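Local coordinates for glycosyl hydrolase family 88 (Pedobacter heparinus, PDB 3WIW), which hydrolyses oligosaccharides that end in an unsaturated glucuronyl residue, with specificity for those derived from heparin, at residues M54-V59 against G76-T81; T204-H209 against Y253-S258; R211-S216 against A275-N280; F332-L337 against K386-I391; G350-Q353 against L357-S360. All coordinates share one frame; numbering follows the deposited sequence.

Contact 1: residues M54-V59 against G76-T81; sequences MNPRSV and GFFPGT
Phe78 is the first residue of 76-81 whose side chain meets the strand, and its ring carries most of the contact. Pro56 lies over one face: its CG stands 3.8 Å from the centroid of the Phe78 ring and 17° off the ring normal, the geometry of a CH-pi contact. The neighbouring Pro56 CD adds apolar packing, 3.7 Å from Phe78 CD2. Phe78 CG is anti to the backbone N (chi1 -179°), a torsion that throws the ring out from the helix to the proline. At the ring edge, close to its plane, Asn55 OD1 comes within 3.7 Å of Phe78 CD2, a van der Waals approach. The polar grip on this amide lies on its other arm, where Asn55 ND2 bonds to Thr75 OG1 just ahead of the helix. Pro79 follows and meets the same amide oxygen, its CD 3.9 Å from Asn55 OD1. Farther on, Thr81 OG1 turns back to Phe77 O at 2.9 Å, sharing that carbonyl with Thr81 N. Strand 55-59 and helix 77-81 run steeply across each other, their directions 108° apart. Helix 30-49 covers Phe78 through Leu43 and Ala46, helix 92-103 sets Phe101 edge-to-face with it, and strand 65-68 pairs with 55-59, so the strand is joined here to the helices of the alpha6/alpha6-barrel.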
# COMPACT_ATOMS: atom_id res chain seq x y z
N MET A 54 -6.68 -1.12 18.58
CA MET A 54 -6.86 -2.53 18.23
C MET A 54 -7.61 -2.56 16.91
O MET A 54 -8.80 -2.85 16.85
CB MET A 54 -7.62 -3.26 19.34
CG MET A 54 -6.82 -3.44 20.63
SD MET A 54 -5.37 -4.48 20.40
CE MET A 54 -6.07 -6.12 20.56
N ASN A 55 -6.90 -2.25 15.84
CA ASN A 55 -7.54 -2.00 14.56
C ASN A 55 -7.95 -3.26 13.83
O ASN A 55 -7.28 -4.28 13.93
CB ASN A 55 -6.61 -1.16 13.70
CG ASN A 55 -6.38 0.19 14.31
OD1 ASN A 55 -7.32 0.98 14.43
ND2 ASN A 55 -5.17 0.44 14.79
N PRO A 56 -9.07 -3.21 13.09
CA PRO A 56 -9.46 -4.41 12.33
C PRO A 56 -8.46 -4.70 11.22
O PRO A 56 -8.09 -3.79 10.47
CB PRO A 56 -10.83 -4.01 11.77
CG PRO A 56 -10.77 -2.53 11.64
CD PRO A 56 -9.96 -2.06 12.83
N ARG A 57 -8.02 -5.96 11.13
CA ARG A 57 -7.05 -6.36 10.13
C ARG A 57 -7.61 -7.31 9.06
O ARG A 57 -7.48 -7.05 7.87
CB ARG A 57 -5.83 -7.01 10.78
CG ARG A 57 -4.83 -7.57 9.78
CD ARG A 57 -3.53 -8.04 10.45
NE ARG A 57 -2.79 -8.94 9.58
CZ ARG A 57 -1.49 -9.19 9.63
NH1 ARG A 57 -0.70 -8.51 10.48
NH2 ARG A 57 -0.96 -10.08 8.79
N SER A 58 -8.20 -8.42 9.47
CA SER A 58 -8.68 -9.42 8.53
C SER A 58 -9.73 -10.27 9.22
O SER A 58 -10.02 -10.08 10.41
CB SER A 58 -7.53 -10.29 7.98
OG SER A 58 -6.86 -10.97 9.03
N VAL A 59 -10.31 -11.22 8.48
CA VAL A 59 -11.31 -12.10 9.05
C VAL A 59 -10.75 -13.52 9.09
O VAL A 59 -10.32 -14.06 8.07
CB VAL A 59 -12.62 -12.03 8.26
CG1 VAL A 59 -13.65 -13.03 8.80
CG2 VAL A 59 -13.19 -10.61 8.31
N GLY A 76 -1.83 0.96 10.98
CA GLY A 76 -2.14 2.30 10.50
C GLY A 76 -3.16 2.37 9.39
O GLY A 76 -3.67 3.47 9.12
N PHE A 77 -3.48 1.25 8.72
CA PHE A 77 -4.35 1.31 7.56
C PHE A 77 -5.79 1.72 7.88
O PHE A 77 -6.34 2.55 7.18
CB PHE A 77 -4.35 -0.01 6.78
CG PHE A 77 -3.04 -0.27 6.09
CD1 PHE A 77 -2.61 0.56 5.05
CD2 PHE A 77 -2.24 -1.34 6.47
CE1 PHE A 77 -1.42 0.31 4.37
CE2 PHE A 77 -1.03 -1.60 5.81
CZ PHE A 77 -0.61 -0.76 4.77
N PHE A 78 -6.40 1.17 8.93
CA PHE A 78 -7.79 1.51 9.26
C PHE A 78 -7.98 3.01 9.54
O PHE A 78 -8.85 3.63 8.92
CB PHE A 78 -8.32 0.65 10.38
CG PHE A 78 -9.74 0.95 10.74
CD1 PHE A 78 -10.77 0.69 9.83
CD2 PHE A 78 -10.05 1.49 11.97
CE1 PHE A 78 -12.08 0.96 10.16
CE2 PHE A 78 -11.36 1.78 12.31
CZ PHE A 78 -12.39 1.51 11.41
N PRO A 79 -7.15 3.64 10.41
CA PRO A 79 -7.33 5.09 10.55
C PRO A 79 -7.11 5.83 9.22
O PRO A 79 -7.82 6.78 8.92
CB PRO A 79 -6.33 5.51 11.62
CG PRO A 79 -5.46 4.31 11.87
CD PRO A 79 -6.21 3.09 11.40
N GLY A 80 -6.16 5.38 8.40
CA GLY A 80 -5.97 5.97 7.09
C GLY A 80 -7.21 5.87 6.22
O GLY A 80 -7.58 6.83 5.52
N THR A 81 -7.86 4.72 6.26
CA THR A 81 -9.08 4.49 5.48
C THR A 81 -10.20 5.42 5.95
O THR A 81 -10.98 5.95 5.13
CB THR A 81 -9.49 3.01 5.55
OG1 THR A 81 -8.35 2.23 5.18
CG2 THR A 81 -10.63 2.71 4.58

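Contact 2: residues T204-H209 against Y253-S258; sequences TTMKNH and YGYTMS
Tyr255 spans the gap to helix 192-208 and loses more surface here than any other residue of the two segments. With CG beside the backbone N and anti to the carbonyl carbon (chi1 -71°), its ring extends from helix 245-262 until the hydroxyl presses on the turn formed by Thr205 and Met206. Met206 comes second. Its CB sits 3.4 Å from Tyr255 OH and 3.9 Å from Tyr255 CZ, approaching the ring obliquely. In the Met206 conformer described here, SD is 4.8 Å from the Tyr255 ring centroid and 42° off the normal, an oblique Met-aromatic contact; a second conformer was also modelled, so the sulfur position is less certain than that of CB. Thr205 contributes least of the three: its CG2 lies 3.6 Å from Tyr255 OH, while its OG1 is turned away to bond with His201 O. Around them, Leu176 of helix 175-188 and Ile274 of helix 265-279 pack on Tyr255, and the Tyr255 side chain is about 8 Å from that of Trp250, a predicted substrate-binding residue. Although Met206 N is only 3.0 Å from Tyr255 OH, the angle is too poor for a hydrogen bond. The phenol instead donates to Ala202 O, one turn earlier, so a buried hydroxyl is satisfied by a helix carbonyl while the carbon atoms around it supply apolar contact, and the tyrosine ties the two helices together.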
# COMPACT_ATOMS: atom_id res chain seq x y z
N THR A 204 18.80 2.04 -5.60
CA THR A 204 19.41 0.74 -5.31
C THR A 204 18.41 -0.40 -5.63
O THR A 204 18.77 -1.41 -6.24
CB THR A 204 19.78 0.70 -3.82
OG1 THR A 204 20.68 1.79 -3.54
CG2 THR A 204 20.41 -0.63 -3.43
N THR A 205 17.16 -0.24 -5.23
CA THR A 205 16.13 -1.24 -5.43
C THR A 205 15.83 -1.39 -6.91
O THR A 205 15.55 -2.50 -7.39
CB THR A 205 14.89 -0.84 -4.62
OG1 THR A 205 15.24 -0.89 -3.23
CG2 THR A 205 13.74 -1.81 -4.90
N MET A 206 15.93 -0.29 -7.65
CA MET A 206 15.62 -0.31 -9.06
C MET A 206 16.61 -1.22 -9.80
O MET A 206 16.23 -1.95 -10.73
CB MET A 206 15.64 1.13 -9.59
CG MET A 206 15.06 1.30 -10.96
SD MET A 206 14.75 3.00 -11.46
CE MET A 206 15.29 2.84 -13.13
N LYS A 207 17.87 -1.18 -9.37
CA LYS A 207 18.89 -2.06 -9.90
C LYS A 207 18.70 -3.52 -9.44
O LYS A 207 18.60 -4.44 -10.26
CB LYS A 207 20.27 -1.56 -9.48
CG LYS A 207 21.39 -2.44 -9.98
CD LYS A 207 22.74 -1.93 -9.51
CE LYS A 207 23.85 -2.83 -10.02
NZ LYS A 207 25.17 -2.45 -9.46
N ASN A 208 18.59 -3.74 -8.14
CA ASN A 208 18.78 -5.09 -7.60
C ASN A 208 17.51 -5.92 -7.45
O ASN A 208 17.58 -7.15 -7.50
CB ASN A 208 19.53 -5.02 -6.27
CG ASN A 208 20.89 -4.39 -6.43
OD1 ASN A 208 21.65 -4.76 -7.34
ND2 ASN A 208 21.21 -3.44 -5.56
N HIS A 209 16.36 -5.28 -7.26
CA HIS A 209 15.14 -6.04 -7.04
C HIS A 209 14.45 -6.51 -8.33
O HIS A 209 13.47 -7.24 -8.26
CB HIS A 209 14.12 -5.24 -6.21
CG HIS A 209 14.07 -5.64 -4.77
ND1 HIS A 209 14.85 -5.04 -3.80
CD2 HIS A 209 13.28 -6.54 -4.13
CE1 HIS A 209 14.57 -5.59 -2.63
NE2 HIS A 209 13.62 -6.49 -2.80
N TYR A 253 3.71 0.95 -7.68
CA TYR A 253 3.34 2.09 -6.87
C TYR A 253 4.59 2.84 -6.39
O TYR A 253 4.62 4.07 -6.42
CB TYR A 253 2.52 1.59 -5.70
CG TYR A 253 1.76 2.62 -4.90
CD1 TYR A 253 2.43 3.58 -4.13
CD2 TYR A 253 0.36 2.63 -4.89
CE1 TYR A 253 1.73 4.49 -3.34
CE2 TYR A 253 -0.34 3.54 -4.11
CZ TYR A 253 0.35 4.46 -3.33
OH TYR A 253 -0.34 5.34 -2.53
N GLY A 254 5.59 2.10 -5.92
CA GLY A 254 6.81 2.67 -5.37
C GLY A 254 7.46 3.63 -6.37
O GLY A 254 7.94 4.70 -5.97
N TYR A 255 7.49 3.26 -7.66
CA TYR A 255 8.16 4.10 -8.67
C TYR A 255 7.27 5.23 -9.16
O TYR A 255 7.78 6.31 -9.45
CB TYR A 255 8.81 3.26 -9.80
CG TYR A 255 10.00 2.57 -9.20
CD1 TYR A 255 11.16 3.29 -8.94
CD2 TYR A 255 9.92 1.26 -8.74
CE1 TYR A 255 12.24 2.72 -8.31
CE2 TYR A 255 10.99 0.67 -8.09
CZ TYR A 255 12.15 1.42 -7.87
OH TYR A 255 13.19 0.83 -7.21
N THR A 256 5.96 5.00 -9.20
CA THR A 256 5.01 6.06 -9.52
C THR A 256 5.09 7.17 -8.46
O THR A 256 5.23 8.36 -8.77
CB THR A 256 3.60 5.48 -9.66
OG1 THR A 256 3.59 4.51 -10.71
CG2 THR A 256 2.62 6.59 -9.97
N MET A 257 5.06 6.76 -7.19
CA MET A 257 5.15 7.68 -6.06
C MET A 257 6.54 8.32 -5.99
O MET A 257 6.66 9.53 -5.72
CB MET A 257 4.75 6.95 -4.77
CG MET A 257 5.02 7.71 -3.48
SD MET A 257 6.72 7.56 -2.86
CE MET A 257 6.78 5.79 -2.54
N SER A 258 7.61 7.56 -6.24
CA SER A 258 8.96 8.16 -6.20
C SER A 258 9.10 9.20 -7.30
O SER A 258 9.75 10.22 -7.08
CB SER A 258 10.04 7.09 -6.37
OG SER A 258 10.16 6.31 -5.19

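Contact 3: residues R211-S216 against A275-N280; sequences RKDYSS and AAFIMN
Asp213 OD1 is gripped twice from Ser215, and OD2 of the same carboxylate lies 3.8 Å from Phe277 CE1, carboxylate and ring planes 48° apart. The backbone bond, Ser215 N to Asp213 OD1 at 3.0 Å, defines an Asx turn; it arrives from above the carboxylate plane. The hydroxyl gives the shorter bond, Ser215 OG to Asp213 OD1 at 2.6 Å, on the syn lone pair. Both residues hold their first torsion near +65°, between the backbone N and the carbonyl carbon, which folds carboxylate and hydroxyl toward each other. Ser215 OG also accepts from Arg211 NH2 at 2.9 Å, with the oxygen almost in the guanidinium plane, while Arg211 NH1 is held by Asn240 O and Ser242 O. Together with the type I beta turn from Arg211 to Tyr214, this network probably stiffens the loop joining helix 192-208 to strand 219-222 and presents its backbone to helix 265-279. Phe277, with CG anti to the backbone N (chi1 170°), points into it. Ser215 N stands 4.1 Å above the ring plane of Phe277, over its centre, though its hydrogen is committed to the aspartate. The carbonyl of Asp213 reaches the ring obliquely, its O 3.4 Å from Phe277 CD1. Beyond the loop, Gln248 of helix 245-262 touches both Ser215 and Phe277. The tightest carbon contact of the set is Ser215 CB against Phe277 CZ, at 3.4 Å.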
# COMPACT_ATOMS: atom_id res chain seq x y z
N ARG A 211 14.23 -8.22 -12.22
CA ARG A 211 14.73 -9.13 -13.24
C ARG A 211 14.70 -8.45 -14.60
O ARG A 211 14.14 -7.36 -14.74
CB ARG A 211 13.87 -10.40 -13.27
CG ARG A 211 13.79 -11.07 -11.91
CD ARG A 211 13.13 -12.45 -11.99
NE ARG A 211 12.86 -13.01 -10.66
CZ ARG A 211 11.76 -12.78 -9.95
NH1 ARG A 211 11.63 -13.32 -8.75
NH2 ARG A 211 10.78 -12.04 -10.44
N LYS A 212 15.28 -9.07 -15.63
CA LYS A 212 15.33 -8.44 -16.94
C LYS A 212 13.95 -8.17 -17.54
O LYS A 212 13.77 -7.22 -18.32
CB LYS A 212 16.20 -9.25 -17.92
CG LYS A 212 17.68 -9.26 -17.54
CD LYS A 212 18.58 -9.63 -18.71
CE LYS A 212 18.36 -11.05 -19.21
NZ LYS A 212 18.41 -12.04 -18.09
N ASP A 213 12.96 -8.97 -17.17
CA ASP A 213 11.60 -8.75 -17.68
C ASP A 213 10.79 -7.72 -16.88
O ASP A 213 9.59 -7.53 -17.16
CB ASP A 213 10.83 -10.07 -17.81
CG ASP A 213 10.54 -10.74 -16.46
OD1 ASP A 213 10.99 -10.23 -15.41
OD2 ASP A 213 9.85 -11.79 -16.47
N TYR A 214 11.44 -7.07 -15.92
CA TYR A 214 10.83 -6.07 -15.03
C TYR A 214 9.92 -6.66 -13.96
O TYR A 214 9.29 -5.91 -13.21
CB TYR A 214 10.13 -4.93 -15.78
CG TYR A 214 11.05 -4.13 -16.65
CD1 TYR A 214 11.87 -3.15 -16.11
CD2 TYR A 214 11.10 -4.36 -18.02
CE1 TYR A 214 12.73 -2.40 -16.92
CE2 TYR A 214 11.96 -3.65 -18.84
CZ TYR A 214 12.77 -2.65 -18.29
OH TYR A 214 13.60 -1.93 -19.13
N SER A 215 9.85 -7.98 -13.86
CA SER A 215 9.31 -8.59 -12.64
C SER A 215 10.25 -8.31 -11.47
O SER A 215 11.45 -8.07 -11.65
CB SER A 215 9.11 -10.10 -12.80
OG SER A 215 10.33 -10.79 -12.98
N SER A 216 9.70 -8.35 -10.26
CA SER A 216 10.53 -8.13 -9.09
C SER A 216 10.65 -9.38 -8.22
O SER A 216 9.71 -10.18 -8.12
CB SER A 216 10.00 -6.95 -8.24
OG SER A 216 8.62 -7.11 -7.93
N ALA A 275 4.54 -1.31 -15.45
CA ALA A 275 3.12 -1.29 -15.80
C ALA A 275 2.86 -2.19 -17.00
O ALA A 275 1.87 -2.92 -17.04
CB ALA A 275 2.67 0.14 -16.10
N ALA A 276 3.74 -2.15 -18.00
CA ALA A 276 3.60 -3.01 -19.17
C ALA A 276 3.73 -4.49 -18.82
O ALA A 276 2.95 -5.32 -19.30
CB ALA A 276 4.59 -2.61 -20.26
N PHE A 277 4.71 -4.84 -17.98
CA PHE A 277 4.87 -6.21 -17.52
C PHE A 277 3.58 -6.72 -16.86
O PHE A 277 3.12 -7.83 -17.15
CB PHE A 277 6.05 -6.33 -16.55
CG PHE A 277 6.12 -7.67 -15.85
CD1 PHE A 277 6.53 -8.82 -16.52
CD2 PHE A 277 5.71 -7.78 -14.52
CE1 PHE A 277 6.55 -10.06 -15.87
CE2 PHE A 277 5.72 -9.02 -13.87
CZ PHE A 277 6.14 -10.15 -14.55
N ILE A 278 2.96 -5.89 -16.02
CA ILE A 278 1.73 -6.24 -15.31
C ILE A 278 0.53 -6.29 -16.26
O ILE A 278 -0.19 -7.31 -16.34
CB ILE A 278 1.47 -5.27 -14.15
CG1 ILE A 278 2.52 -5.48 -13.04
CG2 ILE A 278 0.07 -5.46 -13.61
CD1 ILE A 278 2.50 -4.43 -11.93
N MET A 279 0.33 -5.23 -17.03
CA MET A 279 -0.88 -5.10 -17.83
C MET A 279 -0.94 -6.11 -18.97
O MET A 279 -2.01 -6.59 -19.34
CB MET A 279 -1.00 -3.68 -18.39
CG MET A 279 -1.27 -2.64 -17.29
SD MET A 279 -1.04 -0.93 -17.85
CE MET A 279 -2.30 -0.80 -19.09
N ASN A 280 0.22 -6.43 -19.53
CA ASN A 280 0.29 -7.33 -20.68
C ASN A 280 0.58 -8.77 -20.28
O ASN A 280 0.78 -9.63 -21.13
CB ASN A 280 1.36 -6.85 -21.64
CG ASN A 280 1.10 -5.47 -22.16
OD1 ASN A 280 -0.06 -5.08 -22.36
ND2 ASN A 280 2.16 -4.70 -22.38

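Contact 4: residues F332-L337 against K386-I391; sequences FAEDIL and KRYAEI
The ring of Tyr388 meets the carboxylate of Glu334 at its edge, with Glu334 OE1 lying in the ring plane beside the hydroxyl. The two flat groups are turned 59° against each other. Trp31 packs edge-to-face with Tyr388, and Phe330 meets it with ring planes only about 10° apart. Across the edge runs a short hydrogen bond, Tyr388 OH donating to Glu334 OE1 at 2.6 Å on the anti lone pair, away from the other carboxylate oxygen. Glu334 attains this reach with an extended chain, CG anti to the backbone N (chi1 -179°), and that chain crosses the phenol obliquely at its rim, Glu334 CG 3.7 Å from Tyr388 CE1. Leu337, one turn later, slides past the tyrosine in the opposite direction and sets CD1 4.0 Å from Tyr388 CB. An acceptor so close probably draws negative charge toward the phenol oxygen. The arrangement thus joins a polar bond at one end of the tyrosine to apolar packing at its root. It links helix 327-340 to helix 375-392, while helix 306-322 packs behind the former through Leu317 and Leu316, and helix 77-89 borders the latter at Lys386.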
# COMPACT_ATOMS: atom_id res chain seq x y z
N PHE A 332 -7.21 0.98 -17.64
CA PHE A 332 -6.93 -0.28 -16.95
C PHE A 332 -7.33 -0.15 -15.48
O PHE A 332 -7.98 -1.04 -14.93
CB PHE A 332 -5.46 -0.65 -17.14
CG PHE A 332 -5.14 -2.08 -16.84
CD1 PHE A 332 -4.94 -2.50 -15.52
CD2 PHE A 332 -5.00 -3.01 -17.86
CE1 PHE A 332 -4.63 -3.85 -15.23
CE2 PHE A 332 -4.67 -4.33 -17.59
CZ PHE A 332 -4.49 -4.76 -16.27
N ALA A 333 -6.97 0.98 -14.86
CA ALA A 333 -7.36 1.23 -13.47
C ALA A 333 -8.88 1.29 -13.31
O ALA A 333 -9.43 0.73 -12.37
CB ALA A 333 -6.74 2.52 -12.95
N GLU A 334 -9.54 1.99 -14.22
CA GLU A 334 -11.00 2.07 -14.20
C GLU A 334 -11.64 0.68 -14.25
O GLU A 334 -12.60 0.39 -13.52
CB GLU A 334 -11.47 2.94 -15.36
CG GLU A 334 -12.97 3.12 -15.43
CD GLU A 334 -13.35 4.03 -16.59
OE1 GLU A 334 -13.75 5.18 -16.33
OE2 GLU A 334 -13.26 3.59 -17.75
N ASP A 335 -11.11 -0.18 -15.12
CA ASP A 335 -11.64 -1.54 -15.26
C ASP A 335 -11.43 -2.31 -13.95
O ASP A 335 -12.33 -3.02 -13.50
CB ASP A 335 -10.95 -2.29 -16.39
CG ASP A 335 -11.34 -1.79 -17.77
OD1 ASP A 335 -12.42 -1.15 -17.91
OD2 ASP A 335 -10.58 -2.05 -18.73
N ILE A 336 -10.26 -2.18 -13.32
CA ILE A 336 -10.04 -2.83 -12.04
C ILE A 336 -11.06 -2.33 -11.03
O ILE A 336 -11.66 -3.12 -10.30
CB ILE A 336 -8.64 -2.53 -11.46
CG1 ILE A 336 -7.54 -3.19 -12.30
CG2 ILE A 336 -8.57 -2.97 -10.01
CD1 ILE A 336 -6.13 -2.65 -11.97
N LEU A 337 -11.24 -1.01 -10.96
CA LEU A 337 -12.17 -0.46 -9.99
C LEU A 337 -13.61 -0.91 -10.20
O LEU A 337 -14.35 -1.15 -9.23
CB LEU A 337 -12.08 1.07 -9.93
CG LEU A 337 -10.76 1.62 -9.39
CD1 LEU A 337 -10.85 3.14 -9.44
CD2 LEU A 337 -10.52 1.11 -7.98
N LYS A 386 -10.62 7.96 -4.64
CA LYS A 386 -10.37 9.39 -4.52
C LYS A 386 -9.59 9.91 -5.74
O LYS A 386 -9.93 10.95 -6.30
CB LYS A 386 -9.62 9.68 -3.22
CG LYS A 386 -9.54 11.15 -2.89
CD LYS A 386 -8.89 11.42 -1.52
CE LYS A 386 -7.45 10.92 -1.49
NZ LYS A 386 -6.63 11.74 -0.54
N ARG A 387 -8.55 9.18 -6.17
CA ARG A 387 -7.79 9.58 -7.35
C ARG A 387 -8.64 9.59 -8.63
O ARG A 387 -8.55 10.51 -9.46
CB ARG A 387 -6.54 8.70 -7.52
CG ARG A 387 -5.52 8.92 -6.45
CD ARG A 387 -4.37 7.92 -6.54
NE ARG A 387 -3.37 8.19 -5.51
CZ ARG A 387 -2.14 7.68 -5.49
NH1 ARG A 387 -1.29 8.05 -4.53
NH2 ARG A 387 -1.75 6.81 -6.42
N TYR A 388 -9.46 8.56 -8.77
CA TYR A 388 -10.34 8.44 -9.92
C TYR A 388 -11.34 9.60 -9.94
O TYR A 388 -11.54 10.24 -10.96
CB TYR A 388 -11.07 7.09 -9.86
CG TYR A 388 -12.02 6.86 -11.00
CD1 TYR A 388 -11.59 6.28 -12.18
CD2 TYR A 388 -13.35 7.23 -10.90
CE1 TYR A 388 -12.44 6.05 -13.23
CE2 TYR A 388 -14.24 6.98 -11.95
CZ TYR A 388 -13.77 6.41 -13.11
OH TYR A 388 -14.62 6.20 -14.16
N ALA A 389 -11.99 9.85 -8.81
CA ALA A 389 -12.96 10.93 -8.73
C ALA A 389 -12.33 12.30 -9.00
O ALA A 389 -12.97 13.18 -9.58
CB ALA A 389 -13.68 10.91 -7.39
N GLU A 390 -11.07 12.49 -8.59
CA GLU A 390 -10.38 13.75 -8.83
C GLU A 390 -10.12 13.96 -10.31
O GLU A 390 -10.32 15.05 -10.84
CB GLU A 390 -9.08 13.78 -8.04
CG GLU A 390 -8.14 14.95 -8.39
CD GLU A 390 -8.76 16.32 -8.19
OE1 GLU A 390 -9.71 16.44 -7.38
OE2 GLU A 390 -8.29 17.27 -8.85
N ILE A 391 -9.70 12.89 -10.99
CA ILE A 391 -9.45 12.97 -12.42
C ILE A 391 -10.73 13.29 -13.18
O ILE A 391 -10.75 14.16 -14.03
CB ILE A 391 -8.82 11.65 -12.95
CG1 ILE A 391 -7.38 11.51 -12.44
CG2 ILE A 391 -8.84 11.62 -14.50
CD1 ILE A 391 -6.82 10.11 -12.60

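Contact 5: residues G350-Q353 against L357-S360; sequences GENQ and LKHS
Asn352 carries this contact with its amide, ND2 donating to Leu357 O at 3.0 Å. Two conformers of the asparagine were modelled, and the bond given is that of one of them. Its backbone is in the left-handed helical region, and its CG is anti to the backbone N (chi1 -158°), which aims the amide across the loop. Leu357 O lies close to the Asn352 amide plane, but the nitrogen stands well above the plane of the Leu357 carbonyl, 67° out of it, so the bond does not use a lone-pair direction. The same ND2 also reaches Phe355 O, and one amide nitrogen therefore bridges two carbonyls of the returning chain. Lys358 supplies the apolar part. With CG beside its backbone N (chi1 -64°), it sets that carbon 3.7 Å from Asn352 ND2 and 3.8 Å from Asn352 OD1, over one face of the amide. Farther out the chain bends at chi3, bringing NZ to Asp343 O. Within 357-360, Lys358 CB lies 3.6 Å above the plane of the His359 ring, offset toward its rim, and His359 ND1 is bonded to Asp371 OD1. A loop that folds back on itself, its two arms bridged by an asparagine amide, thus follows helix 327-340 in the alpha6/alpha6-barrel, with the Leu357 side chain about 11 Å from that of Arg246, a predicted substrate-binding residue.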
# COMPACT_ATOMS: atom_id res chain seq x y z
N GLY A 350 -23.10 -3.58 6.10
CA GLY A 350 -23.34 -4.33 7.30
C GLY A 350 -22.71 -5.71 7.35
O GLY A 350 -22.68 -6.34 8.42
N GLU A 351 -22.20 -6.18 6.21
CA GLU A 351 -21.59 -7.51 6.13
C GLU A 351 -20.07 -7.49 6.17
O GLU A 351 -19.47 -6.43 6.28
CB GLU A 351 -22.09 -8.22 4.87
CG GLU A 351 -23.62 -8.27 4.86
CD GLU A 351 -24.20 -9.19 3.81
OE1 GLU A 351 -23.42 -9.74 3.00
OE2 GLU A 351 -25.44 -9.36 3.80
N ASN A 352 -19.44 -8.66 6.09
CA ASN A 352 -17.98 -8.73 5.92
C ASN A 352 -17.22 -8.13 7.12
O ASN A 352 -16.10 -7.64 6.96
CB ASN A 352 -17.60 -8.01 4.61
CG ASN A 352 -16.25 -8.44 4.03
OD1 ASN A 352 -15.87 -9.60 4.11
ND2 ASN A 352 -15.54 -7.48 3.43
N GLN A 353 -17.82 -8.17 8.31
CA GLN A 353 -17.22 -7.58 9.50
C GLN A 353 -16.85 -6.10 9.29
O GLN A 353 -15.92 -5.57 9.91
CB GLN A 353 -16.04 -8.42 10.00
CG GLN A 353 -16.45 -9.85 10.41
CD GLN A 353 -17.17 -9.91 11.77
OE1 GLN A 353 -17.84 -8.96 12.17
NE2 GLN A 353 -17.00 -11.01 12.49
N LEU A 357 -13.79 -4.39 1.00
CA LEU A 357 -13.56 -5.38 -0.05
C LEU A 357 -13.40 -6.79 0.50
O LEU A 357 -13.10 -7.00 1.69
CB LEU A 357 -12.30 -5.04 -0.83
CG LEU A 357 -12.30 -3.76 -1.66
CD1 LEU A 357 -10.99 -3.65 -2.43
CD2 LEU A 357 -13.48 -3.72 -2.60
N LYS A 358 -13.60 -7.76 -0.39
CA LYS A 358 -13.36 -9.17 -0.11
C LYS A 358 -12.17 -9.70 -0.92
O LYS A 358 -11.64 -9.00 -1.79
CB LYS A 358 -14.61 -9.96 -0.50
CG LYS A 358 -15.82 -9.58 0.34
CD LYS A 358 -17.11 -10.25 -0.16
CE LYS A 358 -17.63 -9.66 -1.48
NZ LYS A 358 -18.74 -10.49 -2.05
N HIS A 359 -11.72 -10.91 -0.62
CA HIS A 359 -10.84 -11.68 -1.54
C HIS A 359 -9.40 -11.18 -1.68
O HIS A 359 -8.90 -11.09 -2.81
CB HIS A 359 -11.46 -11.84 -2.94
CG HIS A 359 -12.87 -12.34 -2.94
ND1 HIS A 359 -13.25 -13.50 -2.30
CD2 HIS A 359 -13.98 -11.84 -3.52
CE1 HIS A 359 -14.55 -13.70 -2.49
NE2 HIS A 359 -15.02 -12.69 -3.21
N SER A 360 -8.75 -10.84 -0.57
CA SER A 360 -7.30 -10.66 -0.58
C SER A 360 -6.58 -11.91 -0.09
O SER A 360 -7.20 -12.80 0.51
CB SER A 360 -6.87 -9.45 0.26
OG SER A 360 -7.23 -8.26 -0.42

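Contact 1 closes before the others open along the chain. Contacts 2 and 3 alternate their segments and use the consecutive helices 245-262 and 265-279; their centres are 13 Å apart, and His209 O packs on Ser216 CB. Contact 5 is nested inside the loop closed by contact 4, and Val59 CG2 of contact 1 touches Gln353 CG of contact 5; contacts 1 and 5 lie on the same side of the chain's centre, opposite contact 2. Contact 4 adjoins contact 3 through Met279 CE and Phe332 CD2, and contact 2 through Tyr253 and Arg387. Together they join helices, loops and a strand round the alpha6/alpha6-barrel, with contacts 1 and 3 about 30 Å apart between centres.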